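Local coordinates for protein putative Nudix hydrolase DR_0079 (PDB 2O5F) that hydrolyses nucleoside di- and triphosphates to monophosphates, with a marked preference for CDP and CTP and magnesium as cofactor, at residues E32-V37 with L112-C117. Sequence-based numbering, arbitrary orientation.
Sequences ERVRVV and LSSFMC
F115 is bonded through its backbone to V34 and V36, on either side of R35, near the N-terminal ends of the parallel strands 35-42 and 115-122 in the central mixed sheet of the Nudix fold. F115 N donates to V34 O at 3.1 Å, in the carbonyl plane, and F115 O accepts V36 N at 2.9 Å in a nearly straight bond (165° at the hydrogen). From F115 CB, which lies 3.7 Å from V34 O, the side chain runs back past V34. With CG anti to its own carbonyl carbon (chi1 -85°), the ring has V34 O near its plane at the edge, while CD2 and CE2 approach E32 O, the latter at 3.6 Å; S106 and P107 also touch this side chain. On the other face of the sheet V36 and M116 lie side by side, V36 CG2 meeting M116 CB at 3.7 Å, and V36 CG1 sits 3.8 Å from S114 OG, a hydroxyl hydrogen-bonded to W31 O. Replacing V36 by alanine removes both methyls and would probably leave M116 CB and S114 OG facing a gap. A water donates to both E32 OE1 and S113 O, bridging the segments 32-37 and 112-117. V37, on the face of R35 and F115, packs against helix 78-90 near E85, a probable magnesium ligand. The two backbone bonds at F115 thus set the pairing here, V36 and M116 pack beside it, and water links the polar margin.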
ATOM      1  N   GLU A  32      -5.619  11.016   8.112  1.00 22.09           N
ATOM      2  CA  GLU A  32      -5.195  10.497   9.412  1.00 24.25           C
ATOM      3  C   GLU A  32      -6.383   9.934  10.198  1.00 23.12           C
ATOM      4  O   GLU A  32      -6.214   9.352  11.279  1.00 22.87           O
ATOM      5  CB  GLU A  32      -4.517  11.599  10.234  1.00 25.44           C
ATOM      6  CG  GLU A  32      -5.420  12.790  10.524  1.00 27.45           C
ATOM      7  CD  GLU A  32      -5.241  13.937   9.541  1.00 32.42           C
ATOM      8  OE1 GLU A  32      -4.945  13.687   8.349  1.00 32.82           O
ATOM      9  OE2 GLU A  32      -5.421  15.099   9.967  1.00 34.12           O
ATOM     10  N   ARG A  33      -7.581  10.114   9.652  1.00 23.54           N
ATOM     11  CA  ARG A  33      -8.797   9.630  10.299  1.00 24.82           C
ATOM     12  C   ARG A  33      -9.401   8.424   9.586  1.00 24.07           C
ATOM     13  O   ARG A  33     -10.522   8.015   9.890  1.00 22.98           O
ATOM     14  CB  ARG A  33      -9.826  10.761  10.386  1.00 27.34           C
ATOM     15  CG  ARG A  33      -9.370  11.916  11.255  1.00 30.10           C
ATOM     16  CD  ARG A  33     -10.371  13.057  11.244  1.00 34.90           C
ATOM     17  NE  ARG A  33      -9.924  14.159  12.089  1.00 38.24           N
ATOM     18  CZ  ARG A  33     -10.567  15.318  12.206  1.00 41.39           C
ATOM     19  NH1 ARG A  33     -11.691  15.529  11.529  1.00 41.34           N
ATOM     20  NH2 ARG A  33     -10.086  16.268  12.996  1.00 41.00           N
ATOM     21  N   VAL A  34      -8.659   7.861   8.633  1.00 21.90           N
ATOM     22  CA  VAL A  34      -9.128   6.687   7.901  1.00 21.72           C
ATOM     23  C   VAL A  34      -8.053   5.607   7.798  1.00 21.70           C
ATOM     24  O   VAL A  34      -6.892   5.827   8.165  1.00 20.78           O
ATOM     25  CB  VAL A  34      -9.620   7.044   6.478  1.00 23.31           C
ATOM     26  CG1 VAL A  34     -10.765   8.053   6.566  1.00 21.65           C
ATOM     27  CG2 VAL A  34      -8.475   7.601   5.638  1.00 21.63           C
ATOM     28  N   ARG A  35      -8.453   4.441   7.293  1.00 22.40           N
ATOM     29  CA  ARG A  35      -7.558   3.293   7.162  1.00 22.62           C
ATOM     30  C   ARG A  35      -7.250   2.914   5.710  1.00 21.74           C
ATOM     31  O   ARG A  35      -8.115   2.978   4.834  1.00 19.38           O
ATOM     32  CB  ARG A  35      -8.169   2.081   7.892  1.00 23.76           C
ATOM     33  CG  ARG A  35      -8.711   2.436   9.276  1.00 26.76           C
ATOM     34  CD  ARG A  35      -8.866   1.255  10.244  1.00 31.66           C
ATOM     35  NE  ARG A  35     -10.048   0.445  10.010  1.00 33.54           N
ATOM     36  CZ  ARG A  35     -10.679  -0.266  10.946  1.00 32.98           C
ATOM     37  NH1 ARG A  35     -10.255  -0.282  12.209  1.00 32.26           N
ATOM     38  NH2 ARG A  35     -11.751  -0.964  10.614  1.00 31.87           N
ATOM     39  N   VAL A  36      -6.000   2.542   5.465  1.00 18.80           N
ATOM     40  CA  VAL A  36      -5.566   2.106   4.143  1.00 18.21           C
ATOM     41  C   VAL A  36      -4.732   0.839   4.313  1.00 17.97           C
ATOM     42  O   VAL A  36      -4.340   0.490   5.426  1.00 20.81           O
ATOM     43  CB  VAL A  36      -4.687   3.174   3.432  1.00 18.41           C
ATOM     44  CG1 VAL A  36      -5.485   4.462   3.238  1.00 18.34           C
ATOM     45  CG2 VAL A  36      -3.419   3.443   4.241  1.00 20.79           C
ATOM     46  N   VAL A  37      -4.483   0.145   3.213  1.00 19.40           N
ATOM     47  CA  VAL A  37      -3.650  -1.050   3.249  1.00 20.22           C
ATOM     48  C   VAL A  37      -2.554  -0.820   2.216  1.00 19.07           C
ATOM     49  O   VAL A  37      -2.760  -0.131   1.214  1.00 18.21           O
ATOM     50  CB  VAL A  37      -4.439  -2.345   2.887  1.00 20.50           C
ATOM     51  CG1 VAL A  37      -5.244  -2.829   4.088  1.00 23.73           C
ATOM     52  CG2 VAL A  37      -5.368  -2.083   1.706  1.00 24.33           C
ATOM     53  N   LEU A 112       3.374   8.770   8.319  1.00 19.06           N
ATOM     54  CA  LEU A 112       2.556   8.097   7.319  1.00 18.15           C
ATOM     55  C   LEU A 112       1.179   8.764   7.340  1.00 20.26           C
ATOM     56  O   LEU A 112       0.729   9.258   8.380  1.00 20.34           O
ATOM     57  CB  LEU A 112       2.449   6.597   7.611  1.00 18.15           C
ATOM     58  CG  LEU A 112       3.776   5.833   7.468  1.00 19.49           C
ATOM     59  CD1 LEU A 112       3.618   4.425   8.028  1.00 18.64           C
ATOM     60  CD2 LEU A 112       4.199   5.777   5.990  1.00 19.68           C
ATOM     61  N   SER A 113       0.524   8.772   6.186  1.00 19.31           N
ATOM     62  CA  SER A 113      -0.776   9.428   5.992  1.00 21.00           C
ATOM     63  C   SER A 113      -2.029   8.927   6.727  1.00 21.50           C
ATOM     64  O   SER A 113      -2.863   9.735   7.143  1.00 22.94           O
ATOM     65  CB  SER A 113      -1.085   9.463   4.499  1.00 22.61           C
ATOM     66  OG  SER A 113      -1.109   8.151   3.976  1.00 25.87           O
ATOM     67  N   SER A 114      -2.168   7.611   6.865  1.00 22.23           N
ATOM     68  CA  SER A 114      -3.336   7.009   7.500  1.00 19.40           C
ATOM     69  C   SER A 114      -2.966   5.815   8.359  1.00 20.44           C
ATOM     70  O   SER A 114      -1.818   5.386   8.392  1.00 22.28           O
ATOM     71  CB  SER A 114      -4.315   6.496   6.435  1.00 21.39           C
ATOM     72  OG  SER A 114      -4.600   7.463   5.457  1.00 20.74           O
ATOM     73  N   PHE A 115      -3.969   5.276   9.048  1.00 19.25           N
ATOM     74  CA  PHE A 115      -3.778   4.080   9.839  1.00 18.08           C
ATOM     75  C   PHE A 115      -3.609   3.007   8.783  1.00 20.35           C
ATOM     76  O   PHE A 115      -4.244   3.060   7.727  1.00 21.69           O
ATOM     77  CB  PHE A 115      -5.011   3.820  10.699  1.00 19.51           C
ATOM     78  CG  PHE A 115      -4.987   4.567  11.996  1.00 17.91           C
ATOM     79  CD1 PHE A 115      -4.253   4.079  13.071  1.00 19.29           C
ATOM     80  CD2 PHE A 115      -5.658   5.775  12.134  1.00 18.66           C
ATOM     81  CE1 PHE A 115      -4.186   4.784  14.269  1.00 19.99           C
ATOM     82  CE2 PHE A 115      -5.595   6.488  13.330  1.00 21.17           C
ATOM     83  CZ  PHE A 115      -4.855   5.985  14.401  1.00 19.46           C
ATOM     84  N   MET A 116      -2.750   2.035   9.038  1.00 21.14           N
ATOM     85  CA  MET A 116      -2.544   1.030   8.026  1.00 22.72           C
ATOM     86  C   MET A 116      -1.904  -0.255   8.478  1.00 23.07           C
ATOM     87  O   MET A 116      -1.238  -0.330   9.513  1.00 23.32           O
ATOM     88  CB  MET A 116      -1.672   1.606   6.909  1.00 23.23           C
ATOM     89  CG  MET A 116      -0.291   2.052   7.376  1.00 23.56           C
ATOM     90  SD  MET A 116       0.743   2.636   6.009  1.00 25.59           S
ATOM     91  CE  MET A 116       0.077   4.264   5.699  1.00 22.64           C
ATOM     92  N   CYS A 117      -2.139  -1.275   7.673  1.00 22.29           N
ATOM     93  CA  CYS A 117      -1.516  -2.553   7.884  1.00 23.26           C
ATOM     94  C   CYS A 117      -0.729  -2.705   6.592  1.00 22.72           C
ATOM     95  O   CYS A 117      -1.253  -2.442   5.500  1.00 21.54           O
ATOM     96  CB  CYS A 117      -2.533  -3.682   8.003  1.00 23.90           C
ATOM     97  SG  CYS A 117      -1.744  -5.254   8.399  1.00 31.92           S
TER
HETATM   98  O   HOH W   1      -2.608  12.465   7.036  1.00 36.65           O